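Beta-galactosidase/beta-glucuronidase (Faecalibacterium prausnitzii L2-6, PDB 6MVF) binds flavin mononucleotide and acts as a gut bacterial beta-glucuronidase of glycoside hydrolase family 2. Local coordinates at residues A[376-381]-A[418-423]. Sequence-based numbering, arbitrary orientation.
Sequences EEMKEL and KLCKEL. With FMN (flavin mononucleotide), chain G.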
ATOM      1  N   GLU A 376      22.895 -27.084 -24.146  1.00 40.92           N
ATOM      2  CA  GLU A 376      21.511 -26.802 -23.768  1.00 36.03           C
ATOM      3  C   GLU A 376      21.444 -25.657 -22.771  1.00 42.28           C
ATOM      4  O   GLU A 376      20.578 -24.773 -22.881  1.00 34.45           O
ATOM      5  CB  GLU A 376      20.858 -28.037 -23.170  1.00 34.40           C
ATOM      6  CG  GLU A 376      20.808 -29.228 -24.080  1.00 44.16           C
ATOM      7  CD  GLU A 376      19.642 -29.205 -25.029  1.00 50.88           C
ATOM      8  OE1 GLU A 376      19.417 -28.164 -25.682  1.00 56.80           O
ATOM      9  OE2 GLU A 376      18.947 -30.237 -25.125  1.00 58.95           O
ATOM     10  N   GLU A 377      22.362 -25.657 -21.794  1.00 31.68           N
ATOM     11  CA  GLU A 377      22.363 -24.623 -20.767  1.00 33.82           C
ATOM     12  C   GLU A 377      22.659 -23.257 -21.365  1.00 39.52           C
ATOM     13  O   GLU A 377      22.096 -22.248 -20.919  1.00 37.14           O
ATOM     14  CB  GLU A 377      23.372 -24.964 -19.671  1.00 31.00           C
ATOM     15  CG  GLU A 377      23.127 -24.223 -18.378  1.00 31.07           C
ATOM     16  CD  GLU A 377      23.717 -24.914 -17.139  1.00 36.44           C
ATOM     17  OE1 GLU A 377      24.791 -25.559 -17.237  1.00 44.45           O
ATOM     18  OE2 GLU A 377      23.111 -24.792 -16.052  1.00 32.11           O
ATOM     19  N   MET A 378      23.514 -23.200 -22.391  1.00 32.00           N
ATOM     20  CA  MET A 378      23.775 -21.919 -23.025  1.00 30.93           C
ATOM     21  C   MET A 378      22.605 -21.484 -23.897  1.00 35.07           C
ATOM     22  O   MET A 378      22.306 -20.281 -23.980  1.00 31.20           O
ATOM     23  CB  MET A 378      25.050 -21.989 -23.845  1.00 31.39           C
ATOM     24  CG  MET A 378      25.514 -20.641 -24.322  1.00 37.79           C
ATOM     25  SD  MET A 378      26.213 -19.697 -22.948  1.00 44.06           S
ATOM     26  CE  MET A 378      25.744 -18.077 -23.480  1.00 30.69           C
ATOM     27  N   LYS A 379      21.924 -22.449 -24.499  1.00 33.62           N
ATOM     28  CA  LYS A 379      20.744 -22.142 -25.335  1.00 37.48           C
ATOM     29  C   LYS A 379      19.630 -21.596 -24.438  1.00 33.76           C
ATOM     30  O   LYS A 379      18.953 -20.704 -24.845  1.00 34.66           O
ATOM     31  CB  LYS A 379      20.340 -23.366 -26.151  1.00 32.24           C
ATOM     32  CG  LYS A 379      19.606 -23.046 -27.433  1.00 42.45           C
ATOM     33  CD  LYS A 379      19.398 -24.198 -28.368  1.00 48.66           C
ATOM     34  CE  LYS A 379      18.377 -23.884 -29.430  1.00 53.94           C
ATOM     35  NZ  LYS A 379      18.151 -25.010 -30.355  1.00 72.23           N
ATOM     36  N   GLU A 380      19.466 -22.150 -23.252  1.00 33.52           N
ATOM     37  CA  GLU A 380      18.455 -21.644 -22.332  1.00 32.56           C
ATOM     38  C   GLU A 380      18.854 -20.289 -21.769  1.00 30.92           C
ATOM     39  O   GLU A 380      17.999 -19.425 -21.560  1.00 36.02           O
ATOM     40  CB  GLU A 380      18.219 -22.639 -21.191  1.00 30.40           C
ATOM     41  CG  GLU A 380      17.603 -23.948 -21.627  1.00 31.34           C
ATOM     42  CD  GLU A 380      17.500 -24.941 -20.483  1.00 40.70           C
ATOM     43  OE1 GLU A 380      18.437 -25.016 -19.656  1.00 41.81           O
ATOM     44  OE2 GLU A 380      16.473 -25.647 -20.403  1.00 42.45           O
ATOM     45  N   LEU A 381      20.141 -20.089 -21.494  1.00 33.75           N
ATOM     46  CA  LEU A 381      20.570 -18.812 -20.935  1.00 31.84           C
ATOM     47  C   LEU A 381      20.314 -17.675 -21.914  1.00 33.53           C
ATOM     48  O   LEU A 381      19.873 -16.593 -21.519  1.00 33.87           O
ATOM     49  CB  LEU A 381      22.048 -18.868 -20.557  1.00 33.80           C
ATOM     50  CG  LEU A 381      22.672 -17.546 -20.112  1.00 30.69           C
ATOM     51  CD1 LEU A 381      22.003 -17.042 -18.821  1.00 25.54           C
ATOM     52  CD2 LEU A 381      24.195 -17.683 -19.961  1.00 23.85           C
ATOM     53  N   LYS A 418      30.238 -20.452 -31.371  1.00 39.84           N
ATOM     54  CA  LYS A 418      29.390 -20.491 -32.553  1.00 38.35           C
ATOM     55  C   LYS A 418      27.916 -20.393 -32.177  1.00 42.83           C
ATOM     56  O   LYS A 418      27.131 -19.759 -32.890  1.00 40.84           O
ATOM     57  CB  LYS A 418      29.665 -21.760 -33.355  1.00 32.23           C
ATOM     58  CG  LYS A 418      28.996 -21.752 -34.725  1.00 45.59           C
ATOM     59  CD  LYS A 418      28.636 -23.153 -35.236  1.00 52.15           C
ATOM     60  CE  LYS A 418      28.075 -23.083 -36.665  1.00 56.31           C
ATOM     61  NZ  LYS A 418      27.597 -24.399 -37.192  1.00 58.11           N
ATOM     62  N   LEU A 419      27.530 -20.987 -31.044  1.00 38.32           N
ATOM     63  CA  LEU A 419      26.132 -20.953 -30.628  1.00 36.45           C
ATOM     64  C   LEU A 419      25.709 -19.559 -30.181  1.00 38.00           C
ATOM     65  O   LEU A 419      24.587 -19.119 -30.476  1.00 34.91           O
ATOM     66  CB  LEU A 419      25.898 -21.962 -29.505  1.00 42.77           C
ATOM     67  CG  LEU A 419      24.466 -22.003 -28.975  1.00 36.28           C
ATOM     68  CD1 LEU A 419      23.553 -22.464 -30.071  1.00 20.44           C
ATOM     69  CD2 LEU A 419      24.384 -22.904 -27.755  1.00 33.11           C
ATOM     70  N   CYS A 420      26.581 -18.849 -29.455  1.00 38.51           N
ATOM     71  CA  CYS A 420      26.229 -17.501 -29.013  1.00 34.08           C
ATOM     72  C   CYS A 420      26.037 -16.558 -30.199  1.00 35.48           C
ATOM     73  O   CYS A 420      25.181 -15.666 -30.151  1.00 35.28           O
ATOM     74  CB  CYS A 420      27.295 -16.939 -28.071  1.00 36.55           C
ATOM     75  SG  CYS A 420      27.521 -17.757 -26.471  1.00 41.11           S
ATOM     76  N   LYS A 421      26.821 -16.737 -31.278  1.00 35.36           N
ATOM     77  CA  LYS A 421      26.700 -15.854 -32.442  1.00 32.42           C
ATOM     78  C   LYS A 421      25.571 -16.278 -33.376  1.00 30.06           C
ATOM     79  O   LYS A 421      24.966 -15.433 -34.035  1.00 34.51           O
ATOM     80  CB  LYS A 421      28.024 -15.798 -33.196  1.00 29.95           C
ATOM     81  CG  LYS A 421      29.161 -15.210 -32.367  1.00 31.92           C
ATOM     82  CD  LYS A 421      28.793 -13.822 -31.859  1.00 31.22           C
ATOM     83  CE  LYS A 421      29.958 -13.171 -31.138  1.00 34.23           C
ATOM     84  NZ  LYS A 421      29.696 -11.744 -30.858  1.00 26.96           N
ATOM     85  N   GLU A 422      25.279 -17.572 -33.440  1.00 33.55           N
ATOM     86  CA  GLU A 422      24.066 -18.044 -34.094  1.00 35.22           C
ATOM     87  C   GLU A 422      22.822 -17.517 -33.384  1.00 36.56           C
ATOM     88  O   GLU A 422      21.914 -16.977 -34.022  1.00 38.71           O
ATOM     89  CB  GLU A 422      24.065 -19.577 -34.123  1.00 34.37           C
ATOM     90  CG  GLU A 422      23.861 -20.173 -35.515  1.00 53.30           C
ATOM     91  CD  GLU A 422      24.604 -21.499 -35.715  1.00 66.20           C
ATOM     92  OE1 GLU A 422      24.524 -22.364 -34.815  1.00 67.55           O
ATOM     93  OE2 GLU A 422      25.283 -21.672 -36.763  1.00 63.11           O
ATOM     94  N   LEU A 423      22.760 -17.661 -32.056  1.00 33.61           N
ATOM     95  CA  LEU A 423      21.550 -17.275 -31.341  1.00 32.23           C
ATOM     96  C   LEU A 423      21.443 -15.777 -31.138  1.00 34.50           C
ATOM     97  O   LEU A 423      20.330 -15.236 -31.137  1.00 41.81           O
ATOM     98  CB  LEU A 423      21.477 -17.961 -29.982  1.00 36.20           C
ATOM     99  CG  LEU A 423      21.218 -19.464 -29.989  1.00 36.29           C
ATOM    100  CD1 LEU A 423      21.170 -19.944 -28.567  1.00 31.27           C
ATOM    101  CD2 LEU A 423      19.929 -19.765 -30.687  1.00 33.12           C
TER
HETATM  102  N1  FMN G 801      11.407 -20.734 -31.727  1.00 47.93           N
HETATM  103  C2  FMN G 801      10.228 -21.069 -31.196  1.00 55.69           C
HETATM  104  O2  FMN G 801       9.499 -21.905 -31.732  1.00 51.89           O
HETATM  105  N3  FMN G 801       9.781 -20.554 -30.072  1.00 54.37           N
HETATM  106  C4  FMN G 801      10.434 -19.664 -29.393  1.00 46.26           C
HETATM  107  O4  FMN G 801      10.011 -19.191 -28.351  1.00 47.31           O
HETATM  108  C4A FMN G 801      11.692 -19.245 -29.909  1.00 44.32           C
HETATM  109  N5  FMN G 801      12.358 -18.361 -29.222  1.00 50.25           N
HETATM  110  C5A FMN G 801      13.530 -17.928 -29.637  1.00 56.99           C
HETATM  111  C6  FMN G 801      14.199 -16.992 -28.892  1.00 50.97           C
HETATM  112  C7  FMN G 801      15.397 -16.529 -29.302  1.00 52.24           C
HETATM  113  C7M FMN G 801      16.113 -15.522 -28.489  1.00 47.16           C
HETATM  114  C8  FMN G 801      15.985 -17.049 -30.530  1.00 58.17           C
HETATM  115  C8M FMN G 801      17.315 -16.558 -30.980  1.00 46.27           C
HETATM  116  C9  FMN G 801      15.307 -17.988 -31.277  1.00 58.86           C
HETATM  117  C9A FMN G 801      14.089 -18.447 -30.880  1.00 54.27           C
HETATM  118  N10 FMN G 801      13.418 -19.415 -31.612  1.00 55.32           N
HETATM  119  C10 FMN G 801      12.177 -19.835 -31.139  1.00 48.11           C
HETATM  120  C1' FMN G 801      14.043 -19.842 -32.856  1.00 62.26           C
HETATM  121  C2' FMN G 801      14.539 -21.249 -33.086  1.00 64.55           C
HETATM  122  O2' FMN G 801      15.846 -21.177 -32.578  1.00 70.41           O
HETATM  123  C3' FMN G 801      14.689 -21.596 -34.551  1.00 69.11           C
HETATM  124  O3' FMN G 801      13.911 -20.712 -35.327  1.00 76.11           O
HETATM  125  C4' FMN G 801      14.202 -22.978 -34.925  1.00 75.22           C
HETATM  126  O4' FMN G 801      12.977 -23.167 -34.233  1.00 78.98           O
HETATM  127  C5' FMN G 801      15.198 -24.102 -34.635  1.00 82.10           C
HETATM  128  O5' FMN G 801      14.925 -24.731 -33.395  1.00 85.62           O
HETATM  129  P   FMN G 801      15.943 -25.682 -32.642  1.00107.55           P
HETATM  130  O1P FMN G 801      15.032 -26.617 -31.953  1.00 84.07           O
HETATM  131  O2P FMN G 801      16.797 -26.274 -33.725  1.00 94.00           O
HETATM  132  O3P FMN G 801      16.783 -24.883 -31.704  1.00 94.16           O
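Met-378 and Lys-379 meet Leu-419, Cys-420 and Leu-423 where two neighbouring helices of the TIM barrel, 368-385 and 407-423, run side by side. Strand 391-398 joins them in sequence, the usual alpha-beta-alpha step of such a barrel, and the short axes here run in nearly the same direction, 29° apart and 10.3 Å at closest approach. Contact is apolar. On the barrel side, the Met-378 methyl CE reaches Cys-420 SG at 3.5 Å. The methionine leaves the backbone with CG opposite N (chi1 -170°) and then bends about CB-CG and again about CG-SD, which brings CE to the other helix; a long, flexible thioether can span the distance between the helices, and the compact cysteine offers a polarisable sulfur for its methyl to rest against. Trp-394 of strand 391-398 and the loop residue Ile-358 touch Met-378, while Ile-396 of the same strand as Trp-394 and Thr-429 of strand 428-433 touch Cys-420, so both side chains face the barrel wall.

Further out, Leu-419 points one branch at the opposing helix: its CD2 lies 4.1 Å from Met-378 CB and equally far from Lys-379 N, a methyl resting on backbone and side-chain root together. Leu-423 takes over a turn later, its CD1 3.7 Å from Lys-379 CG. These two side chains cross at about a right angle, so the leucine flanks the start of the aliphatic chain while the lysine stretches past it.

That stretch serves the cofactor. Extended beyond CG, Lys-379 carries NZ to the FMN phosphate at O3P, although the modelled separation is too short to define the bond reliably. A lysine offers both greasy methylenes for the helix interface and a probable positive charge for the phosphate. FMN is hydrogen-bonded by Tyr-177, which packs on Lys-379, and by Asp-174. At the flavin's dimethylbenzene end, methyl C8M sits 3.3 Å from Leu-423 O and 4.1 Å from Leu-423 CD2.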